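Local coordinates for protein peroxinectin A (Dictyostelium discoideum, PDB 6ERC) that uses hydrogen peroxide to oxidise phenolic donors, as a secreted heme enzyme of the peroxidase family with iodide and thiocyanate peroxidase activities, at residues 220-225 and 342-347; 314-317 and 321-324. All coordinates share one frame; numbering follows the deposited sequence.

Interaction 1 (220-225 and 342-347); sequences LLSIHT and EPLIRG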
loop_
_atom_site.group_PDB
_atom_site.type_symbol
_atom_site.label_atom_id
_atom_site.label_comp_id
_atom_site.label_asym_id
_atom_site.label_seq_id
_atom_site.Cartn_x
_atom_site.Cartn_y
_atom_site.Cartn_z
ATOM N N LEU A 220 1.266 -5.711 -9.505
ATOM C CA LEU A 220 0.518 -6.068 -8.307
ATOM C C LEU A 220 -0.271 -7.353 -8.521
ATOM O O LEU A 220 -0.309 -8.220 -7.642
ATOM C CB LEU A 220 -0.414 -4.919 -7.922
ATOM C CG LEU A 220 -1.255 -5.077 -6.654
ATOM C CD1 LEU A 220 -0.368 -5.255 -5.432
ATOM C CD2 LEU A 220 -2.172 -3.872 -6.484
ATOM N N LEU A 221 -0.911 -7.489 -9.685
ATOM C CA LEU A 221 -1.635 -8.715 -9.996
ATOM C C LEU A 221 -0.699 -9.909 -10.081
ATOM O O LEU A 221 -1.081 -11.024 -9.712
ATOM C CB LEU A 221 -2.400 -8.551 -11.310
ATOM C CG LEU A 221 -3.869 -8.159 -11.166
ATOM C CD1 LEU A 221 -4.410 -7.607 -12.473
ATOM C CD2 LEU A 221 -4.682 -9.364 -10.721
ATOM N N SER A 222 0.528 -9.698 -10.564
ATOM C CA SER A 222 1.482 -10.796 -10.646
ATOM C C SER A 222 1.777 -11.369 -9.267
ATOM O O SER A 222 1.841 -12.593 -9.097
ATOM C CB SER A 222 2.769 -10.326 -11.319
ATOM O OG SER A 222 2.555 -10.096 -12.698
ATOM N N ILE A 223 1.957 -10.504 -8.267
ATOM C CA ILE A 223 2.170 -10.997 -6.910
ATOM C C ILE A 223 0.950 -11.776 -6.438
ATOM O O ILE A 223 1.076 -12.841 -5.822
ATOM C CB ILE A 223 2.512 -9.838 -5.956
ATOM C CG1 ILE A 223 3.848 -9.204 -6.362
ATOM C CG2 ILE A 223 2.575 -10.343 -4.512
ATOM C CD1 ILE A 223 4.251 -7.985 -5.546
ATOM N N HIS A 224 -0.249 -11.262 -6.714
ATOM C CA HIS A 224 -1.457 -12.018 -6.401
ATOM C C HIS A 224 -1.397 -13.407 -7.021
ATOM O O HIS A 224 -1.687 -14.410 -6.363
ATOM C CB HIS A 224 -2.695 -11.272 -6.900
ATOM C CG HIS A 224 -3.060 -10.079 -6.076
ATOM N ND1 HIS A 224 -2.278 -8.945 -6.018
ATOM C CD2 HIS A 224 -4.131 -9.838 -5.283
ATOM C CE1 HIS A 224 -2.849 -8.059 -5.222
ATOM N NE2 HIS A 224 -3.976 -8.576 -4.764
ATOM N N THR A 225 -1.005 -13.478 -8.293
ATOM C CA THR A 225 -1.019 -14.746 -9.012
ATOM C C THR A 225 -0.084 -15.760 -8.364
ATOM O O THR A 225 -0.472 -16.907 -8.112
ATOM C CB THR A 225 -0.634 -14.512 -10.474
ATOM O OG1 THR A 225 -1.534 -13.565 -11.061
ATOM C CG2 THR A 225 -0.686 -15.811 -11.268
ATOM N N GLU A 342 5.344 -14.253 -16.084
ATOM C CA GLU A 342 6.800 -14.386 -16.111
ATOM C C GLU A 342 7.488 -13.183 -16.736
ATOM O O GLU A 342 8.488 -12.708 -16.170
ATOM C CB GLU A 342 7.192 -15.680 -16.836
ATOM C CG GLU A 342 6.963 -16.947 -16.028
ATOM C CD GLU A 342 5.500 -17.343 -15.946
ATOM O OE1 GLU A 342 4.688 -16.811 -16.733
ATOM O OE2 GLU A 342 5.164 -18.193 -15.095
ATOM N N PRO A 343 7.038 -12.648 -17.876
ATOM C CA PRO A 343 7.733 -11.478 -18.444
ATOM C C PRO A 343 7.733 -10.268 -17.524
ATOM O O PRO A 343 8.714 -9.516 -17.498
ATOM C CB PRO A 343 6.957 -11.210 -19.742
ATOM C CG PRO A 343 6.276 -12.495 -20.060
ATOM C CD PRO A 343 5.945 -13.115 -18.744
ATOM N N LEU A 344 6.653 -10.054 -16.772
ATOM C CA LEU A 344 6.635 -8.974 -15.793
ATOM C C LEU A 344 7.630 -9.238 -14.673
ATOM O O LEU A 344 8.454 -8.375 -14.346
ATOM C CB LEU A 344 5.228 -8.805 -15.223
ATOM C CG LEU A 344 4.207 -8.148 -16.151
ATOM C CD1 LEU A 344 2.802 -8.398 -15.637
ATOM C CD2 LEU A 344 4.477 -6.653 -16.268
ATOM N N ILE A 345 7.565 -10.427 -14.068
ATOM C CA ILE A 345 8.445 -10.745 -12.947
ATOM C C ILE A 345 9.894 -10.476 -13.322
ATOM O O ILE A 345 10.657 -9.896 -12.542
ATOM C CB ILE A 345 8.246 -12.206 -12.499
ATOM C CG1 ILE A 345 6.791 -12.472 -12.088
ATOM C CG2 ILE A 345 9.199 -12.547 -11.353
ATOM C CD1 ILE A 345 6.319 -11.689 -10.883
ATOM N N ARG A 346 10.301 -10.898 -14.520
ATOM C CA ARG A 346 11.681 -10.682 -14.937
ATOM C C ARG A 346 12.023 -9.199 -14.934
ATOM O O ARG A 346 13.098 -8.803 -14.474
ATOM C CB ARG A 346 11.919 -11.284 -16.322
ATOM C CG ARG A 346 11.880 -12.803 -16.368
ATOM C CD ARG A 346 12.360 -13.331 -17.715
ATOM N NE ARG A 346 12.039 -14.746 -17.905
ATOM C CZ ARG A 346 10.936 -15.203 -18.492
ATOM N NH1 ARG A 346 10.021 -14.367 -18.963
ATOM N NH2 ARG A 346 10.743 -16.508 -18.612
ATOM N N GLY A 347 11.115 -8.362 -15.440
ATOM C CA GLY A 347 11.367 -6.931 -15.442
ATOM C C GLY A 347 11.385 -6.336 -14.047
ATOM O O GLY A 347 12.218 -5.481 -13.738
#
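Ser222 swings its hydroxyl to the side of its own backbone N, opposite the carbonyl carbon (chi1 -71°), while Ile345 bends its outer arm back at the second torsion (chi2 -64°); the serine hydroxyl thus meets Leu344, and the isoleucine methyl comes against the serine methylene. Ser222 OG lies 3.4 Å from Leu344 CD1, with Leu344 CB a little farther at 3.9 Å, and on the other branch of the contact Ile345 CD1 stops 3.8 Å from Ser222 CB. One small residue is therefore met by two branched hydrocarbon chains from the neighbouring helix 342-350. Serine suits the place because its short side chain lets the helices come near, with Ser222 CA and Ile345 CA 7.3 Å apart, and because its hydroxyl need not seek a mate in the apolar partner: it makes a weak bond back to Pro218 O, one turn earlier. The same device recurs along this helix. Thr225 OG1 donates to Leu221 O at 2.9 Å, an oxygen that also accepts from the backbone N of Thr225, and His224 ND1 reaches Leu220 O at 2.7 Å with a fairly straight N-H (159°), the carbonyl oxygen lying at the imidazole edge. These bonds turn the serine and threonine hydroxyls and one imidazole nitrogen back into their own helix, and the contact itself is purely van der Waals. A salt bridge from Glu342 to Arg229 joins the two helices again farther along. Helix 218-241 has Leu220 against His81, the predicted proton acceptor, and packs Ile223 on helix 70-80. The other branch of Leu344 and Pro343 meet Tyr314, and Leu344 also meets Met312, on strand 311-315, so helix 342-350 lies between the long helix and that strand.

Interaction 2 (314-317 and 321-324); sequences YYSE and RLQP. With NAG (2-acetamido-2-deoxy-beta-D-glucopyranose), chain E.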
loop_
_atom_site.group_PDB
_atom_site.type_symbol
_atom_site.label_atom_id
_atom_site.label_comp_id
_atom_site.label_asym_id
_atom_site.label_seq_id
_atom_site.Cartn_x
_atom_site.Cartn_y
_atom_site.Cartn_z
ATOM N N TYR A 314 9.405 -5.696 -19.594
ATOM C CA TYR A 314 9.046 -7.055 -19.983
ATOM C C TYR A 314 10.277 -7.746 -20.546
ATOM O O TYR A 314 10.973 -7.182 -21.396
ATOM C CB TYR A 314 7.935 -7.074 -21.038
ATOM C CG TYR A 314 6.551 -6.799 -20.509
ATOM C CD1 TYR A 314 6.166 -5.516 -20.147
ATOM C CD2 TYR A 314 5.619 -7.821 -20.394
ATOM C CE1 TYR A 314 4.893 -5.258 -19.670
ATOM C CE2 TYR A 314 4.345 -7.577 -19.920
ATOM C CZ TYR A 314 3.986 -6.294 -19.560
ATOM O OH TYR A 314 2.718 -6.042 -19.084
ATOM N N TYR A 315 10.530 -8.969 -20.088
ATOM C CA TYR A 315 11.634 -9.773 -20.592
ATOM C C TYR A 315 11.126 -11.159 -20.959
ATOM O O TYR A 315 10.205 -11.687 -20.332
ATOM C CB TYR A 315 12.766 -9.878 -19.561
ATOM C CG TYR A 315 13.633 -8.643 -19.486
ATOM C CD1 TYR A 315 14.775 -8.528 -20.269
ATOM C CD2 TYR A 315 13.309 -7.593 -18.639
ATOM C CE1 TYR A 315 15.571 -7.405 -20.208
ATOM C CE2 TYR A 315 14.101 -6.461 -18.572
ATOM C CZ TYR A 315 15.231 -6.373 -19.360
ATOM O OH TYR A 315 16.028 -5.252 -19.305
ATOM N N SER A 316 11.730 -11.744 -21.989
ATOM C CA SER A 316 11.336 -13.068 -22.440
ATOM C C SER A 316 12.230 -14.137 -21.809
ATOM O O SER A 316 13.160 -13.844 -21.053
ATOM C CB SER A 316 11.375 -13.142 -23.964
ATOM O OG SER A 316 12.698 -13.037 -24.446
ATOM N N GLU A 317 11.942 -15.402 -22.127
ATOM C CA GLU A 317 12.663 -16.508 -21.507
ATOM C C GLU A 317 14.165 -16.412 -21.761
ATOM O O GLU A 317 14.968 -16.653 -20.853
ATOM C CB GLU A 317 12.118 -17.840 -22.023
ATOM C CG GLU A 317 12.555 -19.050 -21.210
ATOM C CD GLU A 317 12.095 -20.357 -21.818
ATOM O OE1 GLU A 317 11.328 -20.318 -22.804
ATOM O OE2 GLU A 317 12.505 -21.421 -21.312
ATOM N N ARG A 321 14.995 -8.037 -23.934
ATOM C CA ARG A 321 14.168 -6.936 -23.453
ATOM C C ARG A 321 13.066 -6.644 -24.466
ATOM O O ARG A 321 13.347 -6.389 -25.642
ATOM C CB ARG A 321 15.032 -5.696 -23.226
ATOM C CG ARG A 321 14.333 -4.542 -22.518
ATOM C CD ARG A 321 15.211 -3.301 -22.521
ATOM N NE ARG A 321 14.727 -2.274 -21.605
ATOM C CZ ARG A 321 15.314 -1.094 -21.429
ATOM N NH1 ARG A 321 16.413 -0.783 -22.111
ATOM N NH2 ARG A 321 14.801 -0.223 -20.569
ATOM N N LEU A 322 11.818 -6.681 -24.013
ATOM C CA LEU A 322 10.670 -6.383 -24.857
ATOM C C LEU A 322 10.231 -4.935 -24.652
ATOM O O LEU A 322 10.713 -4.233 -23.761
ATOM C CB LEU A 322 9.516 -7.345 -24.557
ATOM C CG LEU A 322 9.603 -8.745 -25.181
ATOM C CD1 LEU A 322 10.885 -9.462 -24.790
ATOM C CD2 LEU A 322 8.392 -9.577 -24.781
ATOM N N GLN A 323 9.302 -4.495 -25.493
ATOM C CA GLN A 323 8.829 -3.116 -25.449
ATOM C C GLN A 323 8.327 -2.773 -24.049
ATOM O O GLN A 323 7.355 -3.387 -23.586
ATOM C CB GLN A 323 7.717 -2.896 -26.468
ATOM C CG GLN A 323 7.192 -1.473 -26.496
ATOM C CD GLN A 323 6.266 -1.218 -27.663
ATOM O OE1 GLN A 323 5.391 -2.027 -27.967
ATOM N NE2 GLN A 323 6.459 -0.086 -28.334
ATOM N N PRO A 324 8.943 -1.823 -23.347
ATOM C CA PRO A 324 8.468 -1.487 -21.998
ATOM C C PRO A 324 7.045 -0.947 -22.018
ATOM O O PRO A 324 6.638 -0.237 -22.939
ATOM C CB PRO A 324 9.467 -0.426 -21.522
ATOM C CG PRO A 324 10.685 -0.647 -22.355
ATOM C CD PRO A 324 10.182 -1.102 -23.686
HETATM C C1 NAG E . 14.427 -15.709 -27.821
HETATM C C2 NAG E . 13.053 -15.003 -27.841
HETATM C C3 NAG E . 12.896 -14.148 -29.103
HETATM C C4 NAG E . 14.095 -13.235 -29.309
HETATM C C5 NAG E . 15.369 -14.063 -29.306
HETATM C C6 NAG E . 16.619 -13.234 -29.488
HETATM C C7 NAG E . 11.587 -16.625 -26.666
HETATM C C8 NAG E . 12.351 -16.329 -25.413
HETATM N N2 NAG E . 11.970 -15.973 -27.771
HETATM O O3 NAG E . 11.711 -13.368 -28.995
HETATM O O4 NAG E . 13.980 -12.565 -30.559
HETATM O O5 NAG E . 15.481 -14.740 -28.047
HETATM O O6 NAG E . 16.313 -11.868 -29.729
HETATM O O7 NAG E . 10.660 -17.431 -26.682
#
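Leu322 N donates to Tyr314 O across 2.8 Å, with a nearly straight N-H (166°), and so ties the two arms of a beta hairpin, strands 311-315 and 321-326, close to their turn. One residue nearer the turn, Tyr315 and Arg321 form an antiparallel non-hydrogen-bonded pair, and their side chains share one face. Arg321 sets CG anti to its backbone N (chi1 -171°) and stays extended as far as NE, so its methylenes cross the phenol at a slant, although ring and guanidinium planes are only 2° apart: CB is 3.5 Å from Tyr315 CE1, and CG is 3.7 Å from Tyr315 OH. Arginine suits this exposed edge, since its aliphatic part can pack on the ring while its charged end goes on to a salt bridge with Glu313. Replacing Tyr315 by an alanine would probably leave the arginine methylenes without their ring and give that side chain more freedom to shift. On the other face Tyr314 CB touches Leu322 CB at 3.9 Å, and the phenol OH of Tyr314 is bonded to Ala336 O. Leucine is long enough to send CD1 across to Ser316 CB, 3.8 Å away, and serine is small enough to admit a sugar methyl as well. The glycan attached here, consistent with a link to Asn318, brings its acetamide methyl against that serine: NAG C8 lies 3.4 Å from Ser316 OG.

How the interactions relate
Interaction 1 is a buried contact between two helices and interaction 2 a surface hairpin with a glycan beside its turn, yet helix 342-350 connects them, since it follows strand 321-326 in the chain and lies against strand 311-315. Pro343 O probably accepts from Tyr315 N, and Arg346 NH1 makes a weak bond to Tyr315 O, so backbone and side-chain bonds add to the packing between helix and hairpin. The chemistry follows depth: 220-225 and 342-347 meet through aliphatic groups and one small serine, whereas 314-317 and 321-324 combine a backbone bond with amphipathic tyrosine and arginine. Along the sequence the hairpin falls inside the loop that the helix pair closes.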